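Local coordinates for protein mandelate racemase/muconate lactonizing enzyme (Polaromonas sp., PDB 3CB3) that binds magnesium and L-glucaric acid in an enolase-superfamily barrel and probably acts on acid sugars through abstraction of a proton beside a carboxylate, at residues K42-I47 / Y67-G72; G156-T161 / K182-Q187; A214-D219 / I238-D243; Y284-A289 / M311-F316. All blocks are in the same frame, centred on the assembly; numbering follows the deposited sequence.

Followed from the N terminus, the chain closes four loops in series, with none nested or crossing. Contact 1 (42-47 with 67-72) ties together the open ends of the hairpin strands 44-56 and 61-68 in the N-terminal domain. The other three lie at the barrel: contact 2 joins the loop after strand 148-152 to the end of strand 181-184 across helix 163-175, contact 3 spans helix 220-230, and contact 4 spans helix 295-308. Contacts 2, 3 and 4 share one parallel sheet and one bound L-glucaric acid. Contacts 2 and 3 meet in the salt bridge of K182 with E239, while Y67 of contact 1 reaches D288 of contact 4, tying the N-terminal domain to the barrel.

Contact 1 (K42-I47 / Y67-G72); sequences KPMTEI and YSKRAG
R70 reaches back across the open end of a beta hairpin to take hold of the backbone carbonyl of K42. Its CB starts out pointing away from the 42-47 segment, and a bend at chi2 (-71°) turns the chain so that its end comes nearer. Along the way NE passes 3.9 Å from M44 CE, while M44 CB sits over one face of the guanidinium. At the tip both terminal nitrogens converge on a single oxygen: NH1 lies 2.7 Å from K42 O, and NH2 lies 3.1 Å from K42 O on a more bent path. That oxygen is in the guanidinium plane, which fixes the rotation of the group. M44 extends to its sulfur and then bends, its chain crossing that of K69 at about a right angle, with CE pressed to 3.3 Å from K69 CE. Farther along the strand, I47 CG2 packs obliquely on the Y67 ring, 3.8 Å from CD1, and also touches S68 O. The phenol oxygen of Y67 is hydrogen-bonded to D288 of the barrel. Two N-H groups of one guanidinium thus serve a single loop carbonyl oxygen, while M44 packs on the stem of K69, whose side chain touches the bound L-glucaric acid.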
# COMPACT_ATOMS: atom_id res chain seq x y z
N LYS A 42 -22.99 -0.69 -0.76
CA LYS A 42 -23.80 -1.05 0.40
C LYS A 42 -23.41 -0.24 1.62
O LYS A 42 -22.28 0.23 1.74
CB LYS A 42 -23.63 -2.53 0.72
CG LYS A 42 -24.26 -3.48 -0.29
CD LYS A 42 -24.02 -4.93 0.10
CE LYS A 42 -25.07 -5.86 -0.52
NZ LYS A 42 -25.15 -5.72 -2.00
N PRO A 43 -24.35 -0.06 2.56
CA PRO A 43 -24.04 0.71 3.77
C PRO A 43 -23.00 -0.09 4.57
O PRO A 43 -22.92 -1.31 4.44
CB PRO A 43 -25.38 0.77 4.50
CG PRO A 43 -26.39 0.67 3.39
CD PRO A 43 -25.79 -0.38 2.49
N MET A 44 -22.22 0.61 5.38
CA MET A 44 -21.21 -0.02 6.22
C MET A 44 -21.94 -0.39 7.51
O MET A 44 -22.47 0.48 8.19
CB MET A 44 -20.09 0.96 6.52
CG MET A 44 -18.86 0.36 7.18
SD MET A 44 -17.67 1.64 7.66
CE MET A 44 -17.65 2.65 6.15
N THR A 45 -21.97 -1.68 7.86
CA THR A 45 -22.66 -2.13 9.07
C THR A 45 -21.75 -2.79 10.10
O THR A 45 -22.19 -3.15 11.19
CB THR A 45 -23.80 -3.12 8.73
OG1 THR A 45 -23.25 -4.31 8.16
CG2 THR A 45 -24.77 -2.49 7.72
N GLU A 46 -20.47 -2.94 9.76
CA GLU A 46 -19.53 -3.56 10.68
C GLU A 46 -18.10 -3.13 10.37
O GLU A 46 -17.83 -2.60 9.29
CB GLU A 46 -19.63 -5.09 10.60
CG GLU A 46 -19.55 -5.64 9.18
CD GLU A 46 -19.62 -7.15 9.12
OE1 GLU A 46 -20.37 -7.75 9.92
OE2 GLU A 46 -18.93 -7.75 8.27
N ILE A 47 -17.20 -3.35 11.32
CA ILE A 47 -15.79 -3.01 11.15
C ILE A 47 -14.99 -4.25 11.49
O ILE A 47 -15.23 -4.87 12.52
CB ILE A 47 -15.32 -1.90 12.10
CG1 ILE A 47 -16.18 -0.65 11.94
CG2 ILE A 47 -13.87 -1.55 11.80
CD1 ILE A 47 -15.89 0.41 12.99
N TYR A 67 -7.48 -2.17 11.91
CA TYR A 67 -8.85 -2.37 11.48
C TYR A 67 -9.02 -2.00 10.01
O TYR A 67 -8.16 -1.35 9.43
CB TYR A 67 -9.78 -1.50 12.33
CG TYR A 67 -9.76 -0.03 11.95
CD1 TYR A 67 -10.75 0.51 11.13
CD2 TYR A 67 -8.74 0.81 12.40
CE1 TYR A 67 -10.72 1.86 10.77
CE2 TYR A 67 -8.70 2.16 12.04
CZ TYR A 67 -9.69 2.67 11.22
OH TYR A 67 -9.66 4.00 10.86
N SER A 68 -10.14 -2.42 9.43
CA SER A 68 -10.46 -2.12 8.04
C SER A 68 -11.93 -1.72 8.03
O SER A 68 -12.77 -2.45 8.53
CB SER A 68 -10.27 -3.35 7.15
OG SER A 68 -8.92 -3.78 7.12
N LYS A 69 -12.23 -0.56 7.46
CA LYS A 69 -13.61 -0.09 7.39
C LYS A 69 -14.39 -0.82 6.30
O LYS A 69 -15.47 -1.36 6.55
CB LYS A 69 -13.64 1.43 7.17
CG LYS A 69 -12.72 1.95 6.08
CD LYS A 69 -13.47 2.23 4.78
CE LYS A 69 -14.65 3.18 5.01
NZ LYS A 69 -14.27 4.44 5.71
N ARG A 70 -13.84 -0.84 5.09
CA ARG A 70 -14.49 -1.56 4.00
C ARG A 70 -13.71 -2.87 3.82
O ARG A 70 -13.29 -3.46 4.81
CB ARG A 70 -14.46 -0.73 2.72
CG ARG A 70 -15.40 0.47 2.73
CD ARG A 70 -16.86 0.04 2.64
NE ARG A 70 -17.78 1.17 2.56
CZ ARG A 70 -19.10 1.04 2.35
NH1 ARG A 70 -19.63 -0.16 2.19
NH2 ARG A 70 -19.88 2.12 2.31
N ALA A 71 -13.51 -3.31 2.59
CA ALA A 71 -12.77 -4.55 2.36
C ALA A 71 -11.34 -4.41 2.88
O ALA A 71 -10.77 -3.33 2.84
CB ALA A 71 -12.75 -4.89 0.87
N GLY A 72 -10.77 -5.51 3.38
CA GLY A 72 -9.40 -5.46 3.88
C GLY A 72 -9.14 -6.30 5.12
O GLY A 72 -7.99 -6.66 5.39

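Contact 2 (G156-T161 / K182-Q187); sequences GGFLHT and KLKVGQ. With LGT (L-glucaric acid), chain G.
L159 drives a methyl group against the backbone of 182-187, and no hydrogen bond joins the two segments at all. Its CD1 lies only 3.1 Å from K184 O and 3.4 Å from V185 CA, a tight fit for a methyl, and chi1 (-139°) is well away from a staggered value. The other methyl, CD2, faces the backbone of Q187 at 4.0 Å from its N. The loop that presents L159 is a type I turn from F158 to T161, held by its own backbone bond and by F158 N donating to T161 OG1 (2.8 Å). K184 runs beside F158, the two side chains pointing the same way. K184 CD lies 3.8 Å from G157 O, and K184 CE meets the F158 ring at the edge, 4.0 Å from CD1. A final bend at chi4 (-60°) brings NZ to 2.9 Å from O6A of L-glucaric acid. K182, two residues earlier on the strand, sends its NZ to O1A of the ligand's other carboxylate, and salt bridges to E239 and E335 also engage it. Apolar packing thus flanks the stem of K184, and the two lysines, consistent with the K-x-K motif of this family's racemases, hydrogen-bond the carboxylates at the two ends of the diacid.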
# COMPACT_ATOMS: atom_id res chain seq x y z
N GLY A 156 -23.51 11.77 15.80
CA GLY A 156 -24.29 10.90 14.94
C GLY A 156 -24.89 11.60 13.73
O GLY A 156 -25.82 11.08 13.12
N GLY A 157 -24.35 12.77 13.39
CA GLY A 157 -24.88 13.51 12.26
C GLY A 157 -24.30 13.11 10.91
O GLY A 157 -23.11 12.84 10.78
N PHE A 158 -25.17 13.08 9.91
CA PHE A 158 -24.78 12.74 8.55
C PHE A 158 -25.34 13.79 7.61
O PHE A 158 -26.23 14.55 7.98
CB PHE A 158 -25.32 11.36 8.16
CG PHE A 158 -24.77 10.24 8.98
CD1 PHE A 158 -23.41 9.96 8.97
CD2 PHE A 158 -25.62 9.47 9.77
CE1 PHE A 158 -22.90 8.92 9.74
CE2 PHE A 158 -25.11 8.42 10.54
CZ PHE A 158 -23.74 8.15 10.52
N LEU A 159 -24.82 13.80 6.39
CA LEU A 159 -25.26 14.76 5.39
C LEU A 159 -26.79 14.75 5.23
O LEU A 159 -27.40 15.78 4.96
CB LEU A 159 -24.58 14.42 4.05
CG LEU A 159 -24.05 15.56 3.18
CD1 LEU A 159 -23.27 16.55 4.02
CD2 LEU A 159 -23.16 14.97 2.07
N HIS A 160 -27.40 13.58 5.43
CA HIS A 160 -28.85 13.45 5.29
C HIS A 160 -29.66 13.51 6.59
O HIS A 160 -30.87 13.29 6.56
CB HIS A 160 -29.17 12.15 4.53
CG HIS A 160 -28.52 10.93 5.12
ND1 HIS A 160 -29.07 10.23 6.17
CD2 HIS A 160 -27.36 10.30 4.81
CE1 HIS A 160 -28.28 9.22 6.48
NE2 HIS A 160 -27.23 9.24 5.67
N THR A 161 -29.01 13.81 7.71
CA THR A 161 -29.70 13.91 8.99
C THR A 161 -30.47 15.23 9.08
O THR A 161 -29.90 16.30 8.80
CB THR A 161 -28.72 13.85 10.19
OG1 THR A 161 -27.95 12.64 10.14
CG2 THR A 161 -29.49 13.91 11.50
N LYS A 182 -18.19 18.40 14.60
CA LYS A 182 -17.77 18.34 13.19
C LYS A 182 -19.02 18.02 12.37
O LYS A 182 -19.72 17.04 12.63
CB LYS A 182 -16.71 17.26 12.96
CG LYS A 182 -16.10 17.34 11.55
CD LYS A 182 -14.78 16.57 11.44
CE LYS A 182 -15.00 15.06 11.42
NZ LYS A 182 -13.69 14.35 11.48
N LEU A 183 -19.29 18.86 11.38
CA LEU A 183 -20.47 18.70 10.53
C LEU A 183 -20.10 18.24 9.13
O LEU A 183 -19.17 18.78 8.52
CB LEU A 183 -21.23 20.01 10.44
CG LEU A 183 -21.64 20.66 11.77
CD1 LEU A 183 -22.03 22.11 11.52
CD2 LEU A 183 -22.78 19.87 12.41
N LYS A 184 -20.82 17.26 8.62
CA LYS A 184 -20.56 16.79 7.28
C LYS A 184 -21.15 17.74 6.25
O LYS A 184 -22.28 18.22 6.40
CB LYS A 184 -21.12 15.38 7.10
CG LYS A 184 -20.30 14.33 7.83
CD LYS A 184 -20.90 12.95 7.70
CE LYS A 184 -19.95 11.91 8.26
NZ LYS A 184 -18.64 11.92 7.55
N VAL A 185 -20.36 18.06 5.23
CA VAL A 185 -20.79 18.93 4.15
C VAL A 185 -20.35 18.26 2.85
O VAL A 185 -19.82 17.15 2.88
CB VAL A 185 -20.14 20.34 4.23
CG1 VAL A 185 -20.64 21.10 5.48
CG2 VAL A 185 -18.62 20.21 4.26
N GLY A 186 -20.57 18.91 1.72
CA GLY A 186 -20.15 18.32 0.46
C GLY A 186 -21.26 17.90 -0.49
O GLY A 186 -20.97 17.30 -1.52
N GLN A 187 -22.51 18.19 -0.16
CA GLN A 187 -23.60 17.81 -1.05
C GLN A 187 -23.58 18.67 -2.31
O GLN A 187 -22.98 19.74 -2.32
CB GLN A 187 -24.95 17.92 -0.35
CG GLN A 187 -25.16 19.20 0.42
CD GLN A 187 -26.50 19.23 1.13
OE1 GLN A 187 -26.67 19.91 2.14
NE2 GLN A 187 -27.47 18.49 0.59
O1A LGT G . -13.28 12.12 9.74
C1 LGT G . -13.97 11.08 9.84
O1B LGT G . -14.06 10.39 10.89
C2 LGT G . -14.77 10.59 8.60
O2 LGT G . -14.14 11.07 7.39
C3 LGT G . -14.89 9.05 8.55
O3 LGT G . -13.58 8.50 8.54
C4 LGT G . -15.69 8.49 7.33
O4 LGT G . -14.84 7.74 6.45
C5 LGT G . -16.89 7.58 7.68
O5 LGT G . -16.44 6.48 8.49
C6 LGT G . -18.01 8.35 8.42
O6A LGT G . -18.75 9.07 7.71
O6B LGT G . -18.10 8.24 9.67

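Contact 3 (A214-D219 / I238-D243); sequences ANQQWD and IEEPLD. With MG (magnesium ion), chain E; LGT (L-glucaric acid), chain G.
E239 and A214 are joined by a backbone bond at the root of the E239 side chain that binds magnesium, A214 N donating to E239 O at 2.9 Å. This side chain leaves fully extended, with CG anti to the backbone N (chi1 -180°), and OE2 binds magnesium at 2.0 Å. L-glucaric acid chelates the ion through O1A and O2, a water takes a further position, and D213 and E265 complete the site. The other carboxylate oxygen, E239 OE1, pairs with K182 and W237, which should hold the carboxylate in orientation. Outward from the metal, the type I' turn from A214 to Q217 lies against residues 238-243. Q216 N donates to E240 O in a short bond of 2.6 Å, and the Q216 chain runs beside that of E240 with CG 3.4 Å from E240 OE2. Farther out, W218 N reaches P241 O at 3.2 Å, while the indole edge crosses P241, its CE3 3.4 Å from P241 CB, and also meets I238. A214 CB sits over one face of the indole, toward its rim. A water bridges W218 O to D243 N. Acidic residues near the ends of successive parallel barrel strands, gathered round one magnesium ion, form the metal site characteristic of the enolase superfamily.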
# COMPACT_ATOMS: atom_id res chain seq x y z
N ALA A 214 -15.85 17.55 4.32
CA ALA A 214 -16.43 17.44 2.98
C ALA A 214 -16.23 16.03 2.41
O ALA A 214 -16.79 15.68 1.37
CB ALA A 214 -15.78 18.48 2.04
N ASN A 215 -15.41 15.23 3.08
CA ASN A 215 -15.14 13.87 2.65
C ASN A 215 -14.78 13.74 1.16
O ASN A 215 -15.34 12.90 0.46
CB ASN A 215 -16.33 12.97 2.97
CG ASN A 215 -16.45 12.69 4.44
OD1 ASN A 215 -15.72 11.86 5.00
ND2 ASN A 215 -17.37 13.38 5.10
N GLN A 216 -13.84 14.58 0.71
CA GLN A 216 -13.33 14.58 -0.67
C GLN A 216 -14.36 14.81 -1.77
O GLN A 216 -14.10 14.50 -2.94
CB GLN A 216 -12.61 13.25 -0.96
CG GLN A 216 -11.88 12.63 0.23
CD GLN A 216 -11.18 11.31 -0.11
OE1 GLN A 216 -11.02 10.44 0.75
NE2 GLN A 216 -10.76 11.17 -1.36
N GLN A 217 -15.50 15.39 -1.42
CA GLN A 217 -16.55 15.59 -2.40
C GLN A 217 -16.48 16.78 -3.34
O GLN A 217 -17.26 16.86 -4.29
CB GLN A 217 -17.90 15.56 -1.70
CG GLN A 217 -18.24 14.17 -1.19
CD GLN A 217 -19.46 14.14 -0.31
OE1 GLN A 217 -19.45 14.66 0.81
NE2 GLN A 217 -20.54 13.55 -0.81
N TRP A 218 -15.56 17.71 -3.09
CA TRP A 218 -15.46 18.87 -3.96
C TRP A 218 -14.33 18.77 -4.98
O TRP A 218 -13.32 18.10 -4.74
CB TRP A 218 -15.23 20.15 -3.14
CG TRP A 218 -16.31 20.48 -2.16
CD1 TRP A 218 -17.66 20.32 -2.33
CD2 TRP A 218 -16.13 21.09 -0.89
NE1 TRP A 218 -18.33 20.80 -1.24
CE2 TRP A 218 -17.42 21.28 -0.33
CE3 TRP A 218 -15.01 21.51 -0.15
CZ2 TRP A 218 -17.62 21.86 0.93
CZ3 TRP A 218 -15.21 22.09 1.10
CH2 TRP A 218 -16.51 22.26 1.63
N ASP A 219 -14.51 19.42 -6.13
CA ASP A 219 -13.45 19.47 -7.12
C ASP A 219 -12.76 20.80 -6.78
O ASP A 219 -13.25 21.55 -5.93
CB ASP A 219 -13.99 19.46 -8.56
CG ASP A 219 -14.98 20.58 -8.83
OD1 ASP A 219 -15.21 21.44 -7.96
OD2 ASP A 219 -15.53 20.59 -9.95
N ILE A 238 -11.53 22.84 7.81
CA ILE A 238 -12.33 22.32 6.71
C ILE A 238 -11.53 21.08 6.32
O ILE A 238 -10.40 21.18 5.84
CB ILE A 238 -12.37 23.30 5.52
CG1 ILE A 238 -13.17 24.55 5.91
CG2 ILE A 238 -13.01 22.63 4.31
CD1 ILE A 238 -13.08 25.67 4.88
N GLU A 239 -12.13 19.91 6.56
CA GLU A 239 -11.51 18.61 6.32
C GLU A 239 -11.81 17.96 4.97
O GLU A 239 -12.95 17.98 4.48
CB GLU A 239 -11.93 17.67 7.44
CG GLU A 239 -11.38 16.28 7.37
CD GLU A 239 -11.78 15.46 8.57
OE1 GLU A 239 -12.05 16.07 9.63
OE2 GLU A 239 -11.80 14.22 8.47
N GLU A 240 -10.77 17.36 4.39
CA GLU A 240 -10.85 16.66 3.11
C GLU A 240 -11.72 17.34 2.07
O GLU A 240 -12.68 16.75 1.56
CB GLU A 240 -11.35 15.22 3.32
CG GLU A 240 -10.34 14.29 4.00
CD GLU A 240 -10.47 12.85 3.52
OE1 GLU A 240 -11.45 12.16 3.90
OE2 GLU A 240 -9.58 12.41 2.75
N PRO A 241 -11.41 18.60 1.73
CA PRO A 241 -12.26 19.23 0.72
C PRO A 241 -12.03 18.57 -0.64
O PRO A 241 -12.93 18.55 -1.49
CB PRO A 241 -11.81 20.68 0.75
CG PRO A 241 -10.36 20.58 1.13
CD PRO A 241 -10.37 19.52 2.20
N LEU A 242 -10.83 18.01 -0.83
CA LEU A 242 -10.46 17.38 -2.10
C LEU A 242 -10.06 15.92 -1.97
O LEU A 242 -10.00 15.36 -0.87
CB LEU A 242 -9.28 18.14 -2.73
CG LEU A 242 -9.50 19.64 -2.96
CD1 LEU A 242 -8.19 20.31 -3.34
CD2 LEU A 242 -10.56 19.83 -4.04
N ASP A 243 -9.78 15.30 -3.12
CA ASP A 243 -9.34 13.91 -3.17
C ASP A 243 -8.12 13.83 -2.27
O ASP A 243 -7.27 14.71 -2.29
CB ASP A 243 -8.93 13.54 -4.60
CG ASP A 243 -8.45 12.11 -4.71
OD1 ASP A 243 -9.27 11.21 -4.99
OD2 ASP A 243 -7.24 11.88 -4.51
MG MG E . -12.99 12.77 7.81
O1A LGT G . -13.28 12.12 9.74
C1 LGT G . -13.97 11.08 9.84
O1B LGT G . -14.06 10.39 10.89
C2 LGT G . -14.77 10.59 8.60
O2 LGT G . -14.14 11.07 7.39
C3 LGT G . -14.89 9.05 8.55
O3 LGT G . -13.58 8.50 8.54
C4 LGT G . -15.69 8.49 7.33
O4 LGT G . -14.84 7.74 6.45
C5 LGT G . -16.89 7.58 7.68
O5 LGT G . -16.44 6.48 8.49
C6 LGT G . -18.01 8.35 8.42
O6A LGT G . -18.75 9.07 7.71
O6B LGT G . -18.10 8.24 9.67
O HOH W 1 -11.16 16.66 -5.60
O HOH W 2 -13.00 13.46 5.95

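Contact 4 (Y284-A289 / M311-F316); sequences YLMPDA and MLAPHF. With LGT (L-glucaric acid), chain G.
M311 fills the hollow over one face of the Y284 ring, its chain crossing the tyrosine obliquely. CB stands over the ring face toward its rim, 3.8 Å from the centroid; the sulfur lies obliquely in a Met-aromatic contact, 3.5 Å from Y284 CZ. A bend at chi3 (-86°) brings the methyl CE back over that face, near CE2. The small A313 CB touches both Y284 CD1 and M286 CG, and on the other face of the sheet L312 CD1 nestles against the P287 ring, 3.6 Å from CD. The strands themselves pair in parallel: L285 N donates to M311 O, and L285 O accepts from A313 N. Past the strands, H315 N donates to P287 O. H315 ND1 donates to D288 OD2 at 2.7 Å, on the anti lone pair and close to the imidazole plane. That same oxygen is hydrogen-bonded to Y67 of the N-terminal domain, while OD1 caps the following helix at R291 N. The far ring nitrogen, H315 NE2, donates to O3 of L-glucaric acid at 2.7 Å. Gripped at both nitrogens, the imidazole has its rotation fixed, and a His-Asp pair is held in place beside the ligand, consistent with the pair of mandelate racemase relatives.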
# COMPACT_ATOMS: atom_id res chain seq x y z
N TYR A 284 -3.67 20.95 9.51
CA TYR A 284 -3.90 19.89 10.48
C TYR A 284 -3.68 18.57 9.76
O TYR A 284 -4.36 18.27 8.78
CB TYR A 284 -5.34 19.92 10.99
CG TYR A 284 -5.58 20.88 12.13
CD1 TYR A 284 -5.30 20.50 13.45
CD2 TYR A 284 -6.08 22.15 11.90
CE1 TYR A 284 -5.53 21.38 14.50
CE2 TYR A 284 -6.31 23.03 12.94
CZ TYR A 284 -6.03 22.63 14.24
OH TYR A 284 -6.30 23.49 15.28
N LEU A 285 -2.73 17.78 10.24
CA LEU A 285 -2.45 16.48 9.64
C LEU A 285 -3.31 15.49 10.40
O LEU A 285 -3.38 15.54 11.64
CB LEU A 285 -0.97 16.12 9.81
CG LEU A 285 -0.50 14.99 8.89
CD1 LEU A 285 -0.51 15.50 7.45
CD2 LEU A 285 0.90 14.54 9.29
N MET A 286 -3.97 14.59 9.67
CA MET A 286 -4.84 13.62 10.31
C MET A 286 -4.44 12.17 10.10
O MET A 286 -5.17 11.39 9.47
CB MET A 286 -6.28 13.84 9.84
CG MET A 286 -6.79 15.25 10.07
SD MET A 286 -8.54 15.38 9.60
CE MET A 286 -9.34 14.81 11.15
N PRO A 287 -3.28 11.78 10.63
CA PRO A 287 -2.82 10.40 10.48
C PRO A 287 -3.66 9.44 11.31
O PRO A 287 -4.22 9.81 12.35
CB PRO A 287 -1.38 10.47 10.97
CG PRO A 287 -1.45 11.55 12.02
CD PRO A 287 -2.27 12.60 11.33
N ASP A 288 -3.75 8.21 10.83
CA ASP A 288 -4.49 7.14 11.50
C ASP A 288 -3.44 6.06 11.79
O ASP A 288 -3.01 5.34 10.88
CB ASP A 288 -5.57 6.61 10.55
CG ASP A 288 -6.48 5.59 11.21
OD1 ASP A 288 -5.96 4.60 11.77
OD2 ASP A 288 -7.72 5.77 11.17
N ALA A 289 -3.00 5.94 13.05
CA ALA A 289 -1.97 4.97 13.40
C ALA A 289 -2.21 3.59 12.79
O ALA A 289 -1.34 3.05 12.11
CB ALA A 289 -1.82 4.88 14.91
N MET A 311 -0.09 21.20 12.79
CA MET A 311 -0.91 20.80 13.91
C MET A 311 -1.40 19.38 13.68
O MET A 311 -1.42 18.89 12.55
CB MET A 311 -2.08 21.76 14.05
CG MET A 311 -1.62 23.20 14.23
SD MET A 311 -2.96 24.37 14.38
CE MET A 311 -3.32 24.72 12.65
N LEU A 312 -1.80 18.71 14.76
CA LEU A 312 -2.24 17.33 14.66
C LEU A 312 -3.69 17.08 15.08
O LEU A 312 -4.17 17.64 16.07
CB LEU A 312 -1.32 16.45 15.52
CG LEU A 312 -1.39 14.95 15.30
CD1 LEU A 312 -0.80 14.63 13.93
CD2 LEU A 312 -0.61 14.23 16.40
N ALA A 313 -4.36 16.23 14.31
CA ALA A 313 -5.75 15.84 14.56
C ALA A 313 -5.90 14.39 14.11
O ALA A 313 -6.48 14.11 13.06
CB ALA A 313 -6.70 16.74 13.79
N PRO A 314 -5.35 13.44 14.89
CA PRO A 314 -5.41 12.01 14.57
C PRO A 314 -6.81 11.59 14.15
O PRO A 314 -7.80 12.15 14.60
CB PRO A 314 -4.97 11.35 15.88
CG PRO A 314 -4.02 12.36 16.45
CD PRO A 314 -4.76 13.66 16.22
N HIS A 315 -6.89 10.59 13.27
CA HIS A 315 -8.19 10.12 12.79
C HIS A 315 -8.65 8.83 13.46
O HIS A 315 -7.90 7.85 13.53
CB HIS A 315 -8.13 9.93 11.27
CG HIS A 315 -9.31 9.18 10.71
ND1 HIS A 315 -9.30 7.81 10.53
CD2 HIS A 315 -10.54 9.60 10.34
CE1 HIS A 315 -10.48 7.42 10.07
NE2 HIS A 315 -11.25 8.49 9.95
N PHE A 316 -9.88 8.84 13.96
CA PHE A 316 -10.49 7.67 14.60
C PHE A 316 -9.71 7.15 15.82
O PHE A 316 -9.00 7.91 16.48
CB PHE A 316 -10.64 6.56 13.55
CG PHE A 316 -11.63 5.49 13.92
CD1 PHE A 316 -12.92 5.82 14.33
CD2 PHE A 316 -11.29 4.14 13.82
CE1 PHE A 316 -13.86 4.83 14.64
CE2 PHE A 316 -12.22 3.14 14.13
CZ PHE A 316 -13.50 3.49 14.54
O1A LGT G . -13.28 12.12 9.74
C1 LGT G . -13.97 11.08 9.84
O1B LGT G . -14.06 10.39 10.89
C2 LGT G . -14.77 10.59 8.60
O2 LGT G . -14.14 11.07 7.39
C3 LGT G . -14.89 9.05 8.55
O3 LGT G . -13.58 8.50 8.54
C4 LGT G . -15.69 8.49 7.33
O4 LGT G . -14.84 7.74 6.45
C5 LGT G . -16.89 7.58 7.68
O5 LGT G . -16.44 6.48 8.49
C6 LGT G . -18.01 8.35 8.42
O6A LGT G . -18.75 9.07 7.71
O6B LGT G . -18.10 8.24 9.67